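Local coordinates for protein amorpha-4,11-diene synthase (Artemisia annua, PDB 4GAX) that probably cyclises farnesyl diphosphate to a sesquiterpene in a metal-dependent reaction and is here an alpha-bisabolol synthase mutant, at residues Lys245-Leu259 with Asn551-Ile563. Residues are numbered along the deposited sequence; the frame is centred on the assembly and turned at random.
Sequences KLEFNLLQSLHREEL and NLVKSLLVYPMSI
Asn249 meets the backbone of Met561 with both ends of its amide. Asn249 OD1 accepts from Met561 N at 2.6 Å, in the carbonyl plane and on a lone pair. Asn249 ND2 donates to Met561 O at 2.9 Å, nearly straight at 172°. This pair of bonds fixes the rotation of the amide. One turn on, Gln252 reaches out with CG anti to the backbone N (chi1 -172°) and an extended chain. Gln252 NE2 gives one N-H to Leu556 O at 3.0 Å and the other to Tyr559 O at 2.8 Å. Both acceptors lie close to the amide plane, but NE2 sits above each carbonyl plane. Arg256 NH1 bonds Leu557 O, which lies at the guanidinium edge. Gln252 and Arg256 so take up two carbonyls from the last turn of helix 547-557. In this all-helical terpene synthase the C-terminal tail leaves that helix and runs along helix 238-269, toward the N-terminal end of 245-259. The N-to-C directions of 245-259 and 551-557 differ by 113°, and their axes come no closer than 10.5 Å. The bent Met561 chain puts SD above the Phe248 face, a Met-aromatic contact at a distance, 4.7 Å from the centroid. Met561 CG lies 3.4 Å from Phe248 CD2, and Met561 CE touches Lys245 CE. Lys245 NZ bonds Ser562 O and also forms a salt bridge with Glu231. A water links His255 ND1 to Leu556 O, donating to the carbonyl, while His255 NE2 bonds Phe294 O. Toward the C-terminal end of 245-259, Leu557 CD1 packs on Leu259 CD2 at 3.6 Å, the two side chains crossing at about a right angle.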
loop_
_atom_site.group_PDB
_atom_site.type_symbol
_atom_site.label_atom_id
_atom_site.label_comp_id
_atom_site.label_asym_id
_atom_site.label_seq_id
_atom_site.Cartn_x
_atom_site.Cartn_y
_atom_site.Cartn_z
ATOM N N LYS A 245 -1.855 -15.030 16.065
ATOM C CA LYS A 245 -1.740 -14.037 17.130
ATOM C C LYS A 245 -0.317 -13.973 17.672
ATOM O O LYS A 245 0.188 -12.885 17.961
ATOM C CB LYS A 245 -2.726 -14.333 18.256
ATOM C CG LYS A 245 -4.190 -14.175 17.865
ATOM C CD LYS A 245 -5.104 -14.672 19.016
ATOM C CE LYS A 245 -5.673 -13.524 19.823
ATOM N NZ LYS A 245 -6.440 -14.007 21.026
ATOM N N LEU A 246 0.318 -15.137 17.826
ATOM C CA LEU A 246 1.710 -15.202 18.291
ATOM C C LEU A 246 2.608 -14.477 17.292
ATOM O O LEU A 246 3.501 -13.701 17.666
ATOM C CB LEU A 246 2.175 -16.656 18.429
ATOM C CG LEU A 246 2.052 -17.363 19.786
ATOM C CD1 LEU A 246 0.890 -16.838 20.588
ATOM C CD2 LEU A 246 1.920 -18.882 19.592
ATOM N N GLU A 247 2.365 -14.741 16.013
ATOM C CA GLU A 247 3.152 -14.148 14.937
ATOM C C GLU A 247 2.869 -12.661 14.817
ATOM O O GLU A 247 3.776 -11.877 14.569
ATOM C CB GLU A 247 2.841 -14.842 13.619
ATOM C CG GLU A 247 3.493 -16.206 13.511
ATOM C CD GLU A 247 5.009 -16.116 13.424
ATOM O OE1 GLU A 247 5.532 -15.076 12.948
ATOM O OE2 GLU A 247 5.674 -17.088 13.830
ATOM N N PHE A 248 1.614 -12.267 15.003
ATOM C CA PHE A 248 1.296 -10.852 14.926
ATOM C C PHE A 248 2.149 -10.102 15.914
ATOM O O PHE A 248 2.707 -9.061 15.585
ATOM C CB PHE A 248 -0.166 -10.568 15.258
ATOM C CG PHE A 248 -0.525 -9.134 15.058
ATOM C CD1 PHE A 248 -0.877 -8.672 13.800
ATOM C CD2 PHE A 248 -0.418 -8.226 16.100
ATOM C CE1 PHE A 248 -1.183 -7.338 13.602
ATOM C CE2 PHE A 248 -0.712 -6.876 15.908
ATOM C CZ PHE A 248 -1.099 -6.439 14.660
ATOM N N ASN A 249 2.226 -10.625 17.134
ATOM C CA ASN A 249 2.962 -9.936 18.200
ATOM C C ASN A 249 4.472 -9.939 17.953
ATOM O O ASN A 249 5.157 -8.937 18.209
ATOM C CB ASN A 249 2.605 -10.499 19.588
ATOM C CG ASN A 249 1.211 -10.066 20.060
ATOM O OD1 ASN A 249 0.590 -9.149 19.490
ATOM N ND2 ASN A 249 0.719 -10.720 21.117
ATOM N N LEU A 250 4.992 -11.057 17.455
ATOM C CA LEU A 250 6.413 -11.128 17.113
ATOM C C LEU A 250 6.767 -10.115 16.033
ATOM O O LEU A 250 7.759 -9.398 16.136
ATOM C CB LEU A 250 6.777 -12.529 16.621
ATOM C CG LEU A 250 6.605 -13.641 17.657
ATOM C CD1 LEU A 250 7.054 -14.988 17.080
ATOM C CD2 LEU A 250 7.358 -13.310 18.946
ATOM N N LEU A 251 5.963 -10.055 14.981
ATOM C CA LEU A 251 6.260 -9.129 13.894
ATOM C C LEU A 251 6.060 -7.681 14.342
ATOM O O LEU A 251 6.836 -6.798 13.977
ATOM C CB LEU A 251 5.446 -9.469 12.640
ATOM C CG LEU A 251 5.776 -8.684 11.378
ATOM C CD1 LEU A 251 7.274 -8.789 11.042
ATOM C CD2 LEU A 251 4.910 -9.220 10.229
ATOM N N GLN A 252 5.054 -7.434 15.174
ATOM C CA GLN A 252 4.902 -6.105 15.759
ATOM C C GLN A 252 6.149 -5.672 16.529
ATOM O O GLN A 252 6.542 -4.499 16.468
ATOM C CB GLN A 252 3.679 -6.042 16.670
ATOM C CG GLN A 252 3.352 -4.634 17.149
ATOM C CD GLN A 252 2.183 -4.610 18.098
ATOM O OE1 GLN A 252 2.242 -5.182 19.199
ATOM N NE2 GLN A 252 1.098 -3.941 17.682
ATOM N N SER A 253 6.770 -6.607 17.253
ATOM C CA SER A 253 8.001 -6.278 17.978
ATOM C C SER A 253 9.101 -5.853 17.012
ATOM O O SER A 253 9.860 -4.929 17.296
ATOM C CB SER A 253 8.483 -7.454 18.841
ATOM O OG SER A 253 7.635 -7.620 19.954
ATOM N N LEU A 254 9.176 -6.520 15.866
ATOM C CA LEU A 254 10.182 -6.184 14.861
ATOM C C LEU A 254 9.913 -4.786 14.311
ATOM O O LEU A 254 10.832 -3.976 14.177
ATOM C CB LEU A 254 10.176 -7.216 13.727
ATOM C CG LEU A 254 11.056 -6.844 12.530
ATOM C CD1 LEU A 254 12.553 -6.844 12.894
ATOM C CD2 LEU A 254 10.793 -7.769 11.355
ATOM N N HIS A 255 8.649 -4.497 14.006
ATOM C CA HIS A 255 8.272 -3.167 13.519
ATOM C C HIS A 255 8.654 -2.118 14.541
ATOM O O HIS A 255 9.135 -1.043 14.180
ATOM C CB HIS A 255 6.768 -3.083 13.239
ATOM C CG HIS A 255 6.313 -3.979 12.130
ATOM N ND1 HIS A 255 5.023 -4.452 12.031
ATOM C CD2 HIS A 255 6.984 -4.480 11.062
ATOM C CE1 HIS A 255 4.916 -5.211 10.953
ATOM N NE2 HIS A 255 6.086 -5.243 10.346
ATOM N N ARG A 256 8.437 -2.428 15.816
ATOM C CA ARG A 256 8.784 -1.492 16.866
ATOM C C ARG A 256 10.293 -1.274 16.945
ATOM O O ARG A 256 10.743 -0.157 17.243
ATOM C CB ARG A 256 8.216 -1.946 18.214
ATOM C CG ARG A 256 6.724 -1.693 18.345
ATOM C CD ARG A 256 6.422 -0.204 18.490
ATOM N NE ARG A 256 6.906 0.321 19.767
ATOM C CZ ARG A 256 6.169 0.442 20.871
ATOM N NH1 ARG A 256 4.892 0.089 20.872
ATOM N NH2 ARG A 256 6.717 0.935 21.979
ATOM N N GLU A 257 11.071 -2.327 16.699
ATOM C CA GLU A 257 12.542 -2.198 16.656
ATOM C C GLU A 257 12.990 -1.275 15.516
ATOM O O GLU A 257 13.883 -0.439 15.694
ATOM C CB GLU A 257 13.220 -3.574 16.495
ATOM C CG GLU A 257 12.993 -4.539 17.663
ATOM C CD GLU A 257 13.737 -5.873 17.489
ATOM O OE1 GLU A 257 13.925 -6.314 16.331
ATOM O OE2 GLU A 257 14.143 -6.476 18.510
ATOM N N GLU A 258 12.384 -1.453 14.341
ATOM C CA GLU A 258 12.672 -0.618 13.170
ATOM C C GLU A 258 12.349 0.852 13.433
ATOM O O GLU A 258 13.132 1.744 13.096
ATOM C CB GLU A 258 11.866 -1.118 11.961
ATOM C CG GLU A 258 12.190 -2.555 11.581
ATOM C CD GLU A 258 11.206 -3.147 10.579
ATOM O OE1 GLU A 258 10.203 -2.468 10.238
ATOM O OE2 GLU A 258 11.432 -4.303 10.123
ATOM N N LEU A 259 11.186 1.105 14.034
ATOM C CA LEU A 259 10.764 2.464 14.319
ATOM C C LEU A 259 11.636 3.083 15.404
ATOM O O LEU A 259 11.873 4.294 15.406
ATOM C CB LEU A 259 9.295 2.482 14.738
ATOM C CG LEU A 259 8.703 3.855 15.076
ATOM C CD1 LEU A 259 8.952 4.869 13.964
ATOM C CD2 LEU A 259 7.202 3.719 15.324
ATOM N N ASN A 551 -5.550 5.993 14.593
ATOM C CA ASN A 551 -5.837 4.696 15.188
ATOM C C ASN A 551 -5.308 3.516 14.394
ATOM O O ASN A 551 -5.050 2.457 14.967
ATOM C CB ASN A 551 -7.318 4.544 15.525
ATOM C CG ASN A 551 -7.681 5.241 16.822
ATOM O OD1 ASN A 551 -7.651 4.637 17.902
ATOM N ND2 ASN A 551 -8.006 6.524 16.727
ATOM N N LEU A 552 -5.145 3.696 13.085
ATOM C CA LEU A 552 -4.496 2.688 12.264
ATOM C C LEU A 552 -3.067 2.500 12.755
ATOM O O LEU A 552 -2.598 1.364 12.899
ATOM C CB LEU A 552 -4.484 3.088 10.779
ATOM C CG LEU A 552 -5.831 3.135 10.047
ATOM C CD1 LEU A 552 -5.626 3.580 8.612
ATOM C CD2 LEU A 552 -6.552 1.788 10.083
ATOM N N VAL A 553 -2.380 3.613 13.016
ATOM C CA VAL A 553 -1.006 3.568 13.514
ATOM C C VAL A 553 -0.956 2.829 14.851
ATOM O O VAL A 553 -0.119 1.950 15.056
ATOM C CB VAL A 553 -0.417 4.987 13.666
ATOM C CG1 VAL A 553 0.992 4.923 14.251
ATOM C CG2 VAL A 553 -0.413 5.697 12.322
ATOM N N LYS A 554 -1.863 3.170 15.762
ATOM C CA LYS A 554 -1.885 2.505 17.064
ATOM C C LYS A 554 -2.207 1.015 16.945
ATOM O O LYS A 554 -1.634 0.192 17.665
ATOM C CB LYS A 554 -2.886 3.176 18.008
ATOM C CG LYS A 554 -2.558 4.623 18.340
ATOM C CD LYS A 554 -3.237 5.033 19.648
ATOM C CE LYS A 554 -3.488 6.530 19.698
ATOM N NZ LYS A 554 -4.095 6.943 21.005
ATOM N N SER A 555 -3.109 0.670 16.029
ATOM C CA SER A 555 -3.509 -0.721 15.870
ATOM C C SER A 555 -2.347 -1.555 15.340
ATOM O O SER A 555 -2.224 -2.742 15.647
ATOM C CB SER A 555 -4.736 -0.840 14.957
ATOM O OG SER A 555 -4.377 -0.709 13.593
ATOM N N LEU A 556 -1.478 -0.929 14.555
ATOM C CA LEU A 556 -0.307 -1.627 14.018
ATOM C C LEU A 556 0.914 -1.627 14.953
ATOM O O LEU A 556 1.633 -2.634 15.062
ATOM C CB LEU A 556 0.068 -1.049 12.637
ATOM C CG LEU A 556 -0.495 -1.816 11.442
ATOM C CD1 LEU A 556 -1.996 -1.840 11.489
ATOM C CD2 LEU A 556 0.012 -1.274 10.075
ATOM N N LEU A 557 1.154 -0.516 15.638
ATOM C CA LEU A 557 2.411 -0.376 16.374
ATOM C C LEU A 557 2.302 -0.393 17.900
ATOM O O LEU A 557 3.290 -0.644 18.593
ATOM C CB LEU A 557 3.125 0.910 15.929
ATOM C CG LEU A 557 3.466 0.946 14.438
ATOM C CD1 LEU A 557 4.192 2.234 14.105
ATOM C CD2 LEU A 557 4.303 -0.258 14.042
ATOM N N VAL A 558 1.120 -0.118 18.435
ATOM C CA VAL A 558 1.015 0.066 19.882
ATOM C C VAL A 558 0.331 -1.094 20.625
ATOM O O VAL A 558 0.886 -1.643 21.582
ATOM C CB VAL A 558 0.348 1.415 20.209
ATOM C CG1 VAL A 558 0.139 1.574 21.710
ATOM C CG2 VAL A 558 1.199 2.555 19.654
ATOM N N TYR A 559 -0.855 -1.492 20.174
ATOM C CA TYR A 559 -1.584 -2.550 20.873
ATOM C C TYR A 559 -1.178 -3.921 20.347
ATOM O O TYR A 559 -1.321 -4.200 19.147
ATOM C CB TYR A 559 -3.096 -2.392 20.696
ATOM C CG TYR A 559 -3.667 -1.071 21.145
ATOM C CD1 TYR A 559 -4.342 -0.248 20.252
ATOM C CD2 TYR A 559 -3.561 -0.658 22.468
ATOM C CE1 TYR A 559 -4.880 0.961 20.662
ATOM C CE2 TYR A 559 -4.095 0.551 22.888
ATOM C CZ TYR A 559 -4.753 1.354 21.975
ATOM O OH TYR A 559 -5.287 2.555 22.380
ATOM N N PRO A 560 -0.665 -4.785 21.242
ATOM C CA PRO A 560 -0.374 -6.185 20.908
ATOM C C PRO A 560 -1.667 -7.011 20.928
ATOM O O PRO A 560 -2.658 -6.550 21.503
ATOM C CB PRO A 560 0.533 -6.625 22.059
ATOM C CG PRO A 560 0.088 -5.790 23.215
ATOM C CD PRO A 560 -0.310 -4.459 22.636
ATOM N N MET A 561 -1.661 -8.185 20.296
ATOM C CA MET A 561 -2.794 -9.112 20.366
ATOM C C MET A 561 -2.847 -9.702 21.760
ATOM O O MET A 561 -1.810 -9.907 22.389
ATOM C CB MET A 561 -2.638 -10.277 19.384
ATOM C CG MET A 561 -2.790 -9.941 17.924
ATOM S SD MET A 561 -4.363 -9.184 17.495
ATOM C CE MET A 561 -5.528 -10.232 18.358
ATOM N N SER A 562 -4.043 -10.017 22.235
ATOM C CA SER A 562 -4.163 -10.543 23.586
ATOM C C SER A 562 -4.009 -12.063 23.631
ATOM O O SER A 562 -4.629 -12.787 22.846
ATOM C CB SER A 562 -5.481 -10.113 24.225
ATOM O OG SER A 562 -5.309 -9.945 25.621
ATOM N N ILE A 563 -3.182 -12.523 24.568
ATOM C CA ILE A 563 -2.894 -13.946 24.769
ATOM C C ILE A 563 -2.251 -14.555 23.525
ATOM O O ILE A 563 -2.524 -15.698 23.155
ATOM C CB ILE A 563 -4.150 -14.771 25.192
ATOM C CG1 ILE A 563 -5.108 -13.932 26.047
ATOM C CG2 ILE A 563 -3.736 -16.034 25.949
ATOM C CD1 ILE A 563 -6.563 -14.027 25.607
ATOM O OXT ILE A 563 -1.437 -13.912 22.854
HETATM O O HOH W 1 2.595 -4.413 13.151
#